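Peroxiredoxin 5 (Alvinella pompejana, PDB 2XHF) probably reduces hydrogen peroxide and other peroxides as a thiol-dependent antioxidant peroxiredoxin of the thioredoxin superfamily. Local coordinates at residues A[52-57]-A[88-93]; A[96-99]-A[105-108]. One frame throughout, in Å; residues are numbered along the deposited sequence.

Contact 1. Residues A[52-57]-A[88-93]; sequences GAFVPG and PFVMAA
Ala53, Phe54 and Val90 bring the bend of a tight loop against one flank of a helix. The CB of Ala53 points at the helix and comes within 3.7 Å of Val90 CG1, the closest apolar approach of the contact. CG1 of Val90 is turned anti to its backbone N (chi1 167°), and this branch takes both loop neighbours. Besides the Ala53 methyl it meets the Phe54 ring more loosely, Val90 CG1 lying 4.4 Å from Phe54 CD2. Ala53 CB also lies over the helix backbone, 4.2 Å from Val90 O and 4.5 Å from Met91 CA. The CB of Phe54 does not point at the helix, but its ring swings that way, and CE2 lies 4.2 Å from Val90 O in an oblique approach.

The bend is a type II beta turn from Gly52 to Val55, closed by a hydrogen bond from Val55 N to Gly52 O of 3.1 Å. Ala53 and Phe54 hold its two central positions, Phe54 with a positive phi (69°); the Ala53 CB faces the helix, and the Phe54 side chain comes near it only at its end. Asn86 OD1 bonds Ala53 N, while Asp87 OD2 accepts from Val90 N in the first turn of helix 88-98. Trp94 meets the Phe54 ring edge-to-face; Phe54 and Ala93 of the second subunit also pack on it, the two Phe54 rings lying parallel.

The loop leads to Ser58, at the place where peroxiredoxins of this family usually carry the peroxidatic cysteine. By family resemblance this would be the active-site loop, and its packing on helix 88-98, forming part of the dimer interface, is consistent with the A-type dimer of peroxiredoxin 5-like enzymes.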
loop_
_atom_site.group_PDB
_atom_site.type_symbol
_atom_site.label_atom_id
_atom_site.label_comp_id
_atom_site.label_asym_id
_atom_site.label_seq_id
_atom_site.Cartn_x
_atom_site.Cartn_y
_atom_site.Cartn_z
ATOM N N GLY A 52 4.919 2.248 -7.140
ATOM C CA GLY A 52 4.331 1.724 -5.937
ATOM C C GLY A 52 4.261 0.226 -5.926
ATOM O O GLY A 52 4.188 -0.410 -6.970
ATOM N N ALA A 53 4.246 -0.335 -4.722
ATOM C CA ALA A 53 4.002 -1.758 -4.549
ATOM C C ALA A 53 2.655 -2.076 -5.217
ATOM O O ALA A 53 1.663 -1.352 -5.030
ATOM C CB ALA A 53 3.942 -2.071 -3.089
ATOM N N PHE A 54 2.634 -3.167 -5.991
ATOM C CA PHE A 54 1.423 -3.681 -6.655
ATOM C C PHE A 54 0.891 -2.799 -7.791
ATOM O O PHE A 54 -0.114 -3.127 -8.404
ATOM C CB PHE A 54 0.313 -3.965 -5.632
ATOM C CG PHE A 54 0.678 -5.038 -4.642
ATOM C CD1 PHE A 54 0.728 -6.366 -5.025
ATOM C CD2 PHE A 54 0.974 -4.715 -3.331
ATOM C CE1 PHE A 54 1.078 -7.348 -4.116
ATOM C CE2 PHE A 54 1.300 -5.698 -2.416
ATOM C CZ PHE A 54 1.350 -7.002 -2.810
ATOM N N VAL A 55 1.578 -1.713 -8.100
ATOM C CA VAL A 55 1.171 -0.852 -9.206
ATOM C C VAL A 55 1.658 -1.458 -10.524
ATOM O O VAL A 55 2.798 -1.881 -10.622
ATOM C CB VAL A 55 1.732 0.578 -9.047
ATOM C CG1 VAL A 55 1.384 1.422 -10.272
ATOM C CG2 VAL A 55 1.224 1.214 -7.758
ATOM N N PRO A 56 0.789 -1.538 -11.531
ATOM C CA PRO A 56 1.249 -2.161 -12.775
ATOM C C PRO A 56 2.526 -1.491 -13.294
ATOM O O PRO A 56 2.647 -0.265 -13.305
ATOM C CB PRO A 56 0.065 -1.950 -13.728
ATOM C CG PRO A 56 -1.116 -1.933 -12.831
ATOM C CD PRO A 56 -0.652 -1.224 -11.570
ATOM N N GLY A 57 3.473 -2.312 -13.722
ATOM C CA GLY A 57 4.793 -1.825 -14.104
ATOM C C GLY A 57 5.855 -1.988 -13.037
ATOM O O GLY A 57 7.048 -2.014 -13.339
ATOM N N PRO A 88 5.690 0.500 5.053
ATOM C CA PRO A 88 6.554 -0.679 4.998
ATOM C C PRO A 88 5.842 -2.015 5.082
ATOM O O PRO A 88 6.385 -2.990 4.605
ATOM C CB PRO A 88 7.488 -0.486 6.195
ATOM C CG PRO A 88 6.735 0.415 7.108
ATOM C CD PRO A 88 5.965 1.342 6.226
ATOM N N PHE A 89 4.631 -2.074 5.631
ATOM C CA PHE A 89 3.903 -3.357 5.633
ATOM C C PHE A 89 3.576 -3.756 4.194
ATOM O O PHE A 89 3.802 -4.898 3.761
ATOM C CB PHE A 89 2.624 -3.275 6.446
ATOM C CG PHE A 89 2.831 -3.004 7.912
ATOM C CD1 PHE A 89 3.552 -3.888 8.708
ATOM C CD2 PHE A 89 2.278 -1.878 8.507
ATOM C CE1 PHE A 89 3.668 -3.666 10.077
ATOM C CE2 PHE A 89 2.382 -1.663 9.877
ATOM C CZ PHE A 89 3.115 -2.552 10.644
ATOM N N VAL A 90 3.054 -2.796 3.440
ATOM C CA VAL A 90 2.707 -3.043 2.063
ATOM C C VAL A 90 3.979 -3.337 1.265
ATOM O O VAL A 90 4.041 -4.264 0.471
ATOM C CB VAL A 90 1.939 -1.849 1.472
ATOM C CG1 VAL A 90 1.879 -1.987 -0.030
ATOM C CG2 VAL A 90 0.540 -1.750 2.090
ATOM N N MET A 91 5.010 -2.530 1.472
ATOM C CA MET A 91 6.244 -2.702 0.704
ATOM C C MET A 91 6.867 -4.078 0.942
ATOM O O MET A 91 7.261 -4.745 0.012
ATOM C CB MET A 91 7.234 -1.603 1.066
ATOM C CG MET A 91 8.393 -1.596 0.161
ATOM S SD MET A 91 7.971 -0.848 -1.404
ATOM C CE MET A 91 9.632 -0.760 -2.167
ATOM N N ALA A 92 6.916 -4.510 2.196
ATOM C CA ALA A 92 7.531 -5.787 2.525
ATOM C C ALA A 92 6.731 -6.953 1.945
ATOM O O ALA A 92 7.306 -7.915 1.450
ATOM C CB ALA A 92 7.684 -5.935 4.039
ATOM N N ALA A 93 5.400 -6.875 2.024
ATOM C CA ALA A 93 4.550 -7.956 1.528
ATOM C C ALA A 93 4.756 -8.061 0.028
ATOM O O ALA A 93 4.882 -9.133 -0.523
ATOM C CB ALA A 93 3.098 -7.698 1.849
#

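Contact 2. Residues A[96-99]-A[105-108]; sequences KTVD and RMLA
Asp99, whose CB meets the methyl end of Met106 at 4.5 Å, has its carboxylate gripped by two backbone amides from the loop that leads to the strand: OD1 takes Lys103 N and OD2 takes Ile104 N. Asp99 is the first non-helical residue after helix 88-98, and with CG anti to the backbone N (chi1 174°) its carboxylate is carried to the amides of Lys103 and Ile104, tying the helix exit to the approach of strand 105-108. Each carboxylate oxygen of this buried residue thus has an amide partner.

Between the segments themselves the contact is apolar and rests on a single methionine. Met106 projects from the strand toward the helix, bends at chi2 (-81°), and then runs out through SD, so that only its terminal CE touches across. CE lies 4.2 Å from CG2 of Val98, the branch seated between the backbone N and the carbonyl carbon; the two side chains cross at a slant. Met91 and Trp94, from earlier turns of the helix, pack on Met106 as well, and Cys82 of the neighbouring strand lies against it. Ile62 also touches Val98 and Leu66 touches Asp99, which brings helix 62-67 to the helix's C-terminal end.

Arg105 points its CB away from this helix and forms a salt bridge with Glu27. Helix and strand here form the second half of a beta-alpha-beta crossover, from strand 79-84 through helix 88-98 to strand 105-108, the outermost of the five-stranded sheet within this chain, as in the thioredoxin-like fold of peroxiredoxins.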
loop_
_atom_site.group_PDB
_atom_site.type_symbol
_atom_site.label_atom_id
_atom_site.label_comp_id
_atom_site.label_asym_id
_atom_site.label_seq_id
_atom_site.Cartn_x
_atom_site.Cartn_y
_atom_site.Cartn_z
ATOM N N LYS A 96 8.121 -9.681 -0.979
ATOM C CA LYS A 96 8.137 -11.144 -0.879
ATOM C C LYS A 96 7.513 -11.812 -2.102
ATOM O O LYS A 96 7.910 -12.901 -2.480
ATOM C CB LYS A 96 7.465 -11.627 0.404
ATOM C CG LYS A 96 8.246 -11.256 1.630
ATOM C CD LYS A 96 7.558 -11.744 2.890
ATOM C CE LYS A 96 8.347 -11.367 4.133
ATOM N NZ LYS A 96 8.483 -9.893 4.291
ATOM N N THR A 97 6.558 -11.148 -2.745
ATOM C CA THR A 97 5.916 -11.724 -3.924
ATOM C C THR A 97 6.771 -11.613 -5.183
ATOM O O THR A 97 6.694 -12.472 -6.074
ATOM C CB THR A 97 4.530 -11.082 -4.220
ATOM O OG1 THR A 97 4.699 -9.793 -4.841
ATOM C CG2 THR A 97 3.685 -10.997 -2.944
ATOM N N VAL A 98 7.582 -10.561 -5.271
ATOM C CA VAL A 98 8.391 -10.345 -6.460
ATOM C C VAL A 98 9.848 -10.798 -6.279
ATOM O O VAL A 98 10.563 -10.947 -7.261
ATOM C CB VAL A 98 8.380 -8.875 -6.929
ATOM C CG1 VAL A 98 6.967 -8.450 -7.319
ATOM C CG2 VAL A 98 8.903 -7.940 -5.862
ATOM N N ASP A 99 10.281 -11.029 -5.037
ATOM C CA ASP A 99 11.682 -11.329 -4.729
ATOM C C ASP A 99 11.727 -12.308 -3.551
ATOM O O ASP A 99 12.115 -11.958 -2.438
ATOM C CB ASP A 99 12.404 -10.011 -4.401
ATOM C CG ASP A 99 13.832 -10.193 -3.914
ATOM O OD1 ASP A 99 14.511 -11.192 -4.256
ATOM O OD2 ASP A 99 14.276 -9.272 -3.199
ATOM N N ARG A 105 16.772 -5.094 -1.086
ATOM C CA ARG A 105 16.268 -4.395 0.078
ATOM C C ARG A 105 15.063 -3.556 -0.342
ATOM O O ARG A 105 15.153 -2.766 -1.270
ATOM C CB ARG A 105 17.362 -3.496 0.645
ATOM C CG ARG A 105 18.631 -4.228 1.098
ATOM C CD ARG A 105 18.445 -4.962 2.423
ATOM N NE ARG A 105 18.123 -4.057 3.514
ATOM C CZ ARG A 105 19.000 -3.285 4.142
ATOM N NH1 ARG A 105 20.300 -3.308 3.838
ATOM N NH2 ARG A 105 18.563 -2.496 5.104
ATOM N N MET A 106 13.961 -3.719 0.378
ATOM C CA MET A 106 12.721 -3.042 0.047
ATOM C C MET A 106 12.530 -1.880 0.985
ATOM O O MET A 106 12.139 -2.060 2.142
ATOM C CB MET A 106 11.548 -4.023 0.120
ATOM C CG MET A 106 11.611 -5.098 -0.943
ATOM S SD MET A 106 10.993 -4.447 -2.512
ATOM C CE MET A 106 11.618 -5.642 -3.688
ATOM N N LEU A 107 12.831 -0.692 0.477
ATOM C CA LEU A 107 12.837 0.526 1.254
ATOM C C LEU A 107 11.552 1.336 1.019
ATOM O O LEU A 107 11.213 1.676 -0.099
ATOM C CB LEU A 107 14.060 1.373 0.919
ATOM C CG LEU A 107 15.409 0.673 1.040
ATOM C CD1 LEU A 107 16.502 1.658 0.681
ATOM C CD2 LEU A 107 15.626 0.088 2.430
ATOM N N ALA A 108 10.863 1.618 2.107
ATOM C CA ALA A 108 9.615 2.373 2.070
ATOM C C ALA A 108 9.875 3.828 2.412
ATOM O O ALA A 108 10.215 4.153 3.549
ATOM C CB ALA A 108 8.613 1.771 3.034
#

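Overall arrangement
From the N terminus, the chain leaves strand 44-49 into the loop of contact 1, passes helices 62-67 and 69-74 and strand 79-84, and closes that long excursion when helix 88-98 reaches the loop. Contact 2 opens further along the same helix and closes a short loop of five residues onto strand 105-108. The two loops therefore follow in series, neither nested nor crossed, with centres about 8 Å apart. Helix 88-98 serves both, and its Pro88 and Met91 pack on strand 105-108, Met91 CE lying 3.6 Å from Leu107 O. Together they join loop 52-57, the crossover helix and the outermost strand of the central sheet within this chain.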